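Local coordinates for lipoprotein (Colwellia psychrerythraea, PDB 3O0Y) that is of unknown function but is a putative lipoprotein of the DUF885 family, whose clan includes zincin-like metallopeptidases, so a peptidase-like role is possible, at residues E471-Y476 and G555-M560; A464-T470 and G591-M595. All blocks are in the same frame, centred on the assembly; numbering follows the deposited sequence.

Interaction 1 of 2, residues E471-Y476 and G555-M560; sequences EGWALY and GYKLGM. With SO4 (sulfate ion), chain D.
Gly472 and Gly559 meet where two helices cross, their CA atoms 3.9 Å apart. The axes of 471-476 and 555-560 approach to 7.0 Å and their directions differ by 72°, a close helix-helix crossing at paired glycines. Glycine suits both places: a CB on Gly472 would run into the backbone of Gly559 and Met560, and one on Gly559 would press on Gly472 CA. This closeness lets Gly472 CA make a C-H...O contact with Tyr556 O, at 3.4 Å.

Beside the crossing Glu471 and Tyr556 run side by side, pointing the same way. CB and CG of the glutamate serve as apolar cover for one ring face, CB lying 3.7 Å from the ring centroid in a CH-pi contact. Bending at chi2 (-56°) carries its carboxylate along the ring, with the two planes 31° apart. Tyr556 OH, also bonded to Gln552, donates to O3 of a sulfate at 2.7 Å; the ion, probably from the crystallisation liquor, occupies a site lined by Arg504, Arg507 and Arg545. Further along, Leu475 and Met560 side chains cross at about a right angle, Leu475 CG packing 3.6 Å from Met560 SD. The branched leucine fills the buried angle between Met560 and Tyr556; the flexible, unbranched methionine also runs past the backbone of Tyr476.

Helix 491-515 covers Leu475 and Tyr556 through Arg504 and Lys557 through Leu508, and its Glu501 pairs with Lys557 in a salt bridge that Glu312 shares. Helix 444-452 touches Glu471 through His444, while helix 580-588 lies against Tyr476, whose OH bonds to His584.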
loop_
_atom_site.group_PDB
_atom_site.type_symbol
_atom_site.label_atom_id
_atom_site.label_comp_id
_atom_site.label_asym_id
_atom_site.label_seq_id
_atom_site.Cartn_x
_atom_site.Cartn_y
_atom_site.Cartn_z
ATOM N N GLU A 471 5.501 -1.867 -5.904
ATOM C CA GLU A 471 4.521 -1.678 -6.912
ATOM C C GLU A 471 5.078 -1.956 -8.292
ATOM O O GLU A 471 4.325 -2.529 -9.115
ATOM C CB GLU A 471 3.985 -0.245 -6.832
ATOM C CG GLU A 471 3.420 0.075 -5.494
ATOM C CD GLU A 471 2.282 -0.882 -5.002
ATOM O OE1 GLU A 471 1.738 -1.760 -5.757
ATOM O OE2 GLU A 471 1.996 -0.785 -3.785
ATOM N N GLY A 472 6.346 -1.603 -8.562
ATOM C CA GLY A 472 6.936 -1.888 -9.812
ATOM C C GLY A 472 7.053 -3.389 -10.053
ATOM O O GLY A 472 6.783 -3.868 -11.180
ATOM N N TRP A 473 7.367 -4.144 -8.998
ATOM C CA TRP A 473 7.438 -5.607 -9.120
ATOM C C TRP A 473 6.067 -6.164 -9.550
ATOM O O TRP A 473 5.991 -7.020 -10.429
ATOM C CB TRP A 473 7.868 -6.265 -7.781
ATOM C CG TRP A 473 7.636 -7.793 -7.904
ATOM C CD1 TRP A 473 6.555 -8.466 -7.510
ATOM C CD2 TRP A 473 8.381 -8.678 -8.761
ATOM N NE1 TRP A 473 6.598 -9.748 -8.002
ATOM C CE2 TRP A 473 7.722 -9.896 -8.754
ATOM C CE3 TRP A 473 9.575 -8.569 -9.429
ATOM C CZ2 TRP A 473 8.191 -10.986 -9.484
ATOM C CZ3 TRP A 473 10.039 -9.638 -10.164
ATOM C CH2 TRP A 473 9.386 -10.835 -10.122
ATOM N N ALA A 474 5.007 -5.722 -8.886
ATOM C CA ALA A 474 3.691 -6.326 -9.142
ATOM C C ALA A 474 3.243 -6.004 -10.567
ATOM O O ALA A 474 2.724 -6.859 -11.256
ATOM C CB ALA A 474 2.645 -5.874 -8.114
ATOM N N LEU A 475 3.502 -4.775 -11.041
ATOM C CA LEU A 475 3.188 -4.446 -12.439
ATOM C C LEU A 475 4.042 -5.231 -13.439
ATOM O O LEU A 475 3.520 -5.748 -14.468
ATOM C CB LEU A 475 3.305 -2.902 -12.626
ATOM C CG LEU A 475 2.777 -2.276 -13.893
ATOM C CD1 LEU A 475 1.270 -2.643 -14.097
ATOM C CD2 LEU A 475 3.074 -0.749 -13.882
ATOM N N TYR A 476 5.352 -5.420 -13.129
ATOM C CA TYR A 476 6.214 -6.303 -13.920
ATOM C C TYR A 476 5.660 -7.719 -13.970
ATOM O O TYR A 476 5.666 -8.305 -15.056
ATOM C CB TYR A 476 7.654 -6.260 -13.394
ATOM C CG TYR A 476 8.536 -7.339 -13.927
ATOM C CD1 TYR A 476 9.191 -7.196 -15.132
ATOM C CD2 TYR A 476 8.771 -8.472 -13.208
ATOM C CE1 TYR A 476 9.980 -8.263 -15.660
ATOM C CE2 TYR A 476 9.555 -9.522 -13.715
ATOM C CZ TYR A 476 10.211 -9.383 -14.906
ATOM O OH TYR A 476 10.923 -10.505 -15.422
ATOM N N GLY A 555 5.329 5.071 -8.274
ATOM C CA GLY A 555 6.139 3.892 -8.060
ATOM C C GLY A 555 5.916 2.797 -9.030
ATOM O O GLY A 555 6.852 2.019 -9.398
ATOM N N TYR A 556 4.670 2.714 -9.459
ATOM C CA TYR A 556 4.187 1.574 -10.253
ATOM C C TYR A 556 4.969 1.534 -11.567
ATOM O O TYR A 556 5.664 0.548 -11.878
ATOM C CB TYR A 556 2.678 1.713 -10.571
ATOM C CG TYR A 556 1.812 1.698 -9.361
ATOM C CD1 TYR A 556 1.215 0.518 -8.940
ATOM C CD2 TYR A 556 1.650 2.842 -8.558
ATOM C CE1 TYR A 556 0.537 0.474 -7.788
ATOM C CE2 TYR A 556 0.929 2.786 -7.411
ATOM C CZ TYR A 556 0.425 1.603 -6.983
ATOM O OH TYR A 556 -0.296 1.551 -5.820
ATOM N N LYS A 557 4.835 2.572 -12.386
ATOM C CA LYS A 557 5.534 2.571 -13.661
ATOM C C LYS A 557 7.037 2.808 -13.492
ATOM O O LYS A 557 7.808 2.278 -14.260
ATOM C CB LYS A 557 4.915 3.541 -14.668
ATOM C CG LYS A 557 3.952 2.863 -15.566
ATOM C CD LYS A 557 4.777 2.093 -16.624
ATOM C CE LYS A 557 3.977 1.158 -17.451
ATOM N NZ LYS A 557 4.823 0.476 -18.571
ATOM N N LEU A 558 7.485 3.733 -12.645
ATOM C CA LEU A 558 8.940 3.975 -12.580
ATOM C C LEU A 558 9.681 2.679 -12.138
ATOM O O LEU A 558 10.735 2.329 -12.666
ATOM C CB LEU A 558 9.255 5.152 -11.688
ATOM C CG LEU A 558 8.754 6.476 -12.216
ATOM C CD1 LEU A 558 9.086 7.610 -11.225
ATOM C CD2 LEU A 558 9.238 6.741 -13.639
ATOM N N GLY A 559 9.097 1.933 -11.191
ATOM C CA GLY A 559 9.698 0.744 -10.753
ATOM C C GLY A 559 9.652 -0.324 -11.848
ATOM O O GLY A 559 10.647 -1.023 -12.053
ATOM N N MET A 560 8.522 -0.485 -12.534
ATOM C CA MET A 560 8.394 -1.453 -13.587
ATOM C C MET A 560 9.410 -1.189 -14.722
ATOM O O MET A 560 10.086 -2.130 -15.192
ATOM C CB MET A 560 6.941 -1.545 -14.106
ATOM C CG MET A 560 6.728 -2.650 -15.143
ATOM S SD MET A 560 5.319 -2.223 -16.384
ATOM C CE MET A 560 5.186 -3.828 -17.275
HETATM S S SO4 D . -3.218 -0.191 -6.788
HETATM O O1 SO4 D . -2.637 -0.265 -8.156
HETATM O O2 SO4 D . -4.074 -1.315 -6.607
HETATM O O3 SO4 D . -2.189 -0.302 -5.725
HETATM O O4 SO4 D . -3.801 1.104 -6.556
#

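Interaction 2 of 2, residues A464-T470 and G591-M595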
loop_
_atom_site.group_PDB
_atom_site.type_symbol
_atom_site.label_atom_id
_atom_site.label_comp_id
_atom_site.label_asym_id
_atom_site.label_seq_id
_atom_site.Cartn_x
_atom_site.Cartn_y
_atom_site.Cartn_z
ATOM N N ALA A 464 10.486 -4.197 4.289
ATOM C CA ALA A 464 10.846 -2.854 3.812
ATOM C C ALA A 464 9.788 -2.409 2.809
ATOM O O ALA A 464 9.559 -3.126 1.838
ATOM C CB ALA A 464 12.253 -2.942 3.089
ATOM N N PRO A 465 9.174 -1.227 2.999
ATOM C CA PRO A 465 8.080 -0.804 2.115
ATOM C C PRO A 465 8.609 0.173 1.067
ATOM O O PRO A 465 8.367 1.424 1.260
ATOM C CB PRO A 465 7.210 0.053 3.014
ATOM C CG PRO A 465 8.087 0.526 4.052
ATOM C CD PRO A 465 9.271 -0.367 4.179
ATOM N N TYR A 466 9.564 -0.227 0.270
ATOM C CA TYR A 466 10.029 0.483 -0.911
ATOM C C TYR A 466 8.908 0.480 -2.000
ATOM O O TYR A 466 8.710 -0.498 -2.711
ATOM C CB TYR A 466 11.288 -0.186 -1.444
ATOM C CG TYR A 466 12.491 0.181 -0.636
ATOM C CD1 TYR A 466 13.007 1.476 -0.706
ATOM C CD2 TYR A 466 13.092 -0.721 0.243
ATOM C CE1 TYR A 466 14.089 1.856 0.105
ATOM C CE2 TYR A 466 14.167 -0.313 1.019
ATOM C CZ TYR A 466 14.657 0.917 0.932
ATOM O OH TYR A 466 15.777 1.288 1.696
ATOM N N ASN A 467 8.225 1.568 -2.134
ATOM C CA ASN A 467 7.062 1.652 -3.037
ATOM C C ASN A 467 7.394 1.336 -4.503
ATOM O O ASN A 467 6.613 0.653 -5.175
ATOM C CB ASN A 467 6.482 3.093 -2.906
ATOM C CG ASN A 467 5.169 3.281 -3.574
ATOM O OD1 ASN A 467 4.168 2.678 -3.196
ATOM N ND2 ASN A 467 5.131 4.208 -4.527
ATOM N N ALA A 468 8.505 1.870 -5.043
ATOM C CA ALA A 468 8.839 1.673 -6.438
ATOM C C ALA A 468 9.182 0.216 -6.677
ATOM O O ALA A 468 8.706 -0.387 -7.629
ATOM C CB ALA A 468 9.957 2.607 -6.874
ATOM N N TYR A 469 9.888 -0.375 -5.753
ATOM C CA TYR A 469 10.184 -1.821 -5.853
ATOM C C TYR A 469 8.900 -2.649 -5.815
ATOM O O TYR A 469 8.700 -3.572 -6.611
ATOM C CB TYR A 469 11.161 -2.268 -4.754
ATOM C CG TYR A 469 11.453 -3.739 -4.783
ATOM C CD1 TYR A 469 12.575 -4.254 -5.345
ATOM C CD2 TYR A 469 10.576 -4.595 -4.156
ATOM C CE1 TYR A 469 12.815 -5.615 -5.346
ATOM C CE2 TYR A 469 10.774 -5.959 -4.198
ATOM C CZ TYR A 469 11.899 -6.454 -4.734
ATOM O OH TYR A 469 12.123 -7.836 -4.728
ATOM N N THR A 470 8.110 -2.413 -4.797
ATOM C CA THR A 470 6.944 -3.210 -4.445
ATOM C C THR A 470 5.858 -3.074 -5.510
ATOM O O THR A 470 5.375 -4.115 -5.991
ATOM C CB THR A 470 6.411 -2.922 -3.017
ATOM O OG1 THR A 470 7.503 -3.088 -2.092
ATOM C CG2 THR A 470 5.250 -3.928 -2.680
ATOM N N GLY A 591 15.056 -9.195 -1.243
ATOM C CA GLY A 591 14.086 -8.337 -0.569
ATOM C C GLY A 591 13.815 -7.053 -1.327
ATOM O O GLY A 591 14.486 -6.718 -2.290
ATOM N N ALA A 592 12.868 -6.288 -0.815
ATOM C CA ALA A 592 12.544 -4.988 -1.345
ATOM C C ALA A 592 13.683 -4.028 -1.035
ATOM O O ALA A 592 14.156 -3.943 0.104
ATOM C CB ALA A 592 11.182 -4.441 -0.711
ATOM N N VAL A 593 14.144 -3.330 -2.056
ATOM C CA VAL A 593 15.376 -2.497 -1.971
ATOM C C VAL A 593 15.207 -1.256 -2.876
ATOM O O VAL A 593 14.407 -1.238 -3.787
ATOM C CB VAL A 593 16.613 -3.296 -2.435
ATOM C CG1 VAL A 593 17.032 -4.421 -1.398
ATOM C CG2 VAL A 593 16.341 -3.972 -3.857
ATOM N N PRO A 594 16.015 -0.221 -2.653
ATOM C CA PRO A 594 16.129 0.869 -3.616
ATOM C C PRO A 594 16.658 0.369 -4.913
ATOM O O PRO A 594 17.384 -0.643 -4.967
ATOM C CB PRO A 594 17.136 1.820 -2.960
ATOM C CG PRO A 594 17.392 1.330 -1.628
ATOM C CD PRO A 594 16.953 -0.078 -1.524
ATOM N N MET A 595 16.247 1.010 -5.995
ATOM C CA MET A 595 16.768 0.697 -7.298
ATOM C C MET A 595 18.286 0.618 -7.404
ATOM O O MET A 595 18.818 -0.241 -8.121
ATOM C CB MET A 595 16.129 1.584 -8.379
ATOM C CG MET A 595 14.520 1.281 -8.613
ATOM S SD MET A 595 13.978 -0.370 -9.154
ATOM C CE MET A 595 13.509 -0.993 -7.493
HETATM O O HOH W 1 12.632 0.928 -4.607
#
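Ala592 and Val593 thread between two tyrosines: Tyr466, at the N-cap, and Tyr469, in the first turn of helix 467-483. Ala592 is the bump: its methyl enters a shallow hollow formed by Ala464, Tyr469 and, more distantly, Tyr466 and Thr470. Ala592 CB lies 3.3 Å from Ala464 O and 3.5 Å from Tyr469 CD2. A small residue fits this tight corner, and glycine is favoured just before it at Gly591, whose phi is positive (81°).

The Tyr469 ring lies broadside to the loop, with Ala592 CA 3.5 Å from its centroid in a CH-pi contact. Its CG stands anti to the backbone N (chi1 178°), which carries the ring out over the Ala592-Val593 peptide, and its OH bonds to Val587 O. Met595 CE fits at the ring's edge, reaching Tyr469 CB at 3.8 Å because bends at chi2 and chi3 bring its methyl round to the tyrosine.

Tyr466 offers the other wall. One face of its ring takes the Val593 carbonyl carbon and Pro594, whose CD lies 3.8 Å from the centroid; the rigid pyrrolidine sets this CD over the ring face, crossing it at a slant. A serine in place of Tyr466 would probably take away the ring face under Pro594 CD and the Val593 carbonyl carbon, opening a gap on that side of the loop.

Tyr466 O, at the N-cap, accepts from both N and OG1 of Thr470, OG1 coming from above the carbonyl plane, which fixes that hydroxyl. Between the segments the bonding is indirect: a water donates to Val593 O at 2.9 Å and accepts weakly from Tyr469 N. Adhesion therefore rests on aromatic faces and aliphatic C-H groups, so shape, more than directed polar bonds, sets how the loop lies.

In the fold
Both contacts are built on helix 467-483: interaction 2 uses its first turn and the preceding loop, interaction 1 the turn that follows, and their centres are 10 Å apart. Along the chain the order is 464-470, 471-476, 555-560, 591-595, so both segments of interaction 1 come between those of interaction 2. The two sites touch directly, Asn467 ND2 lying 3.7 Å from Gly555 CA. Helix 467-483 is thus held by a helix crossing and by the loop leading into helix 595-608, while helix 444-452 borders both contacts. The result is a buried, mainly helical arrangement that ties late segments of the chain to this one helix.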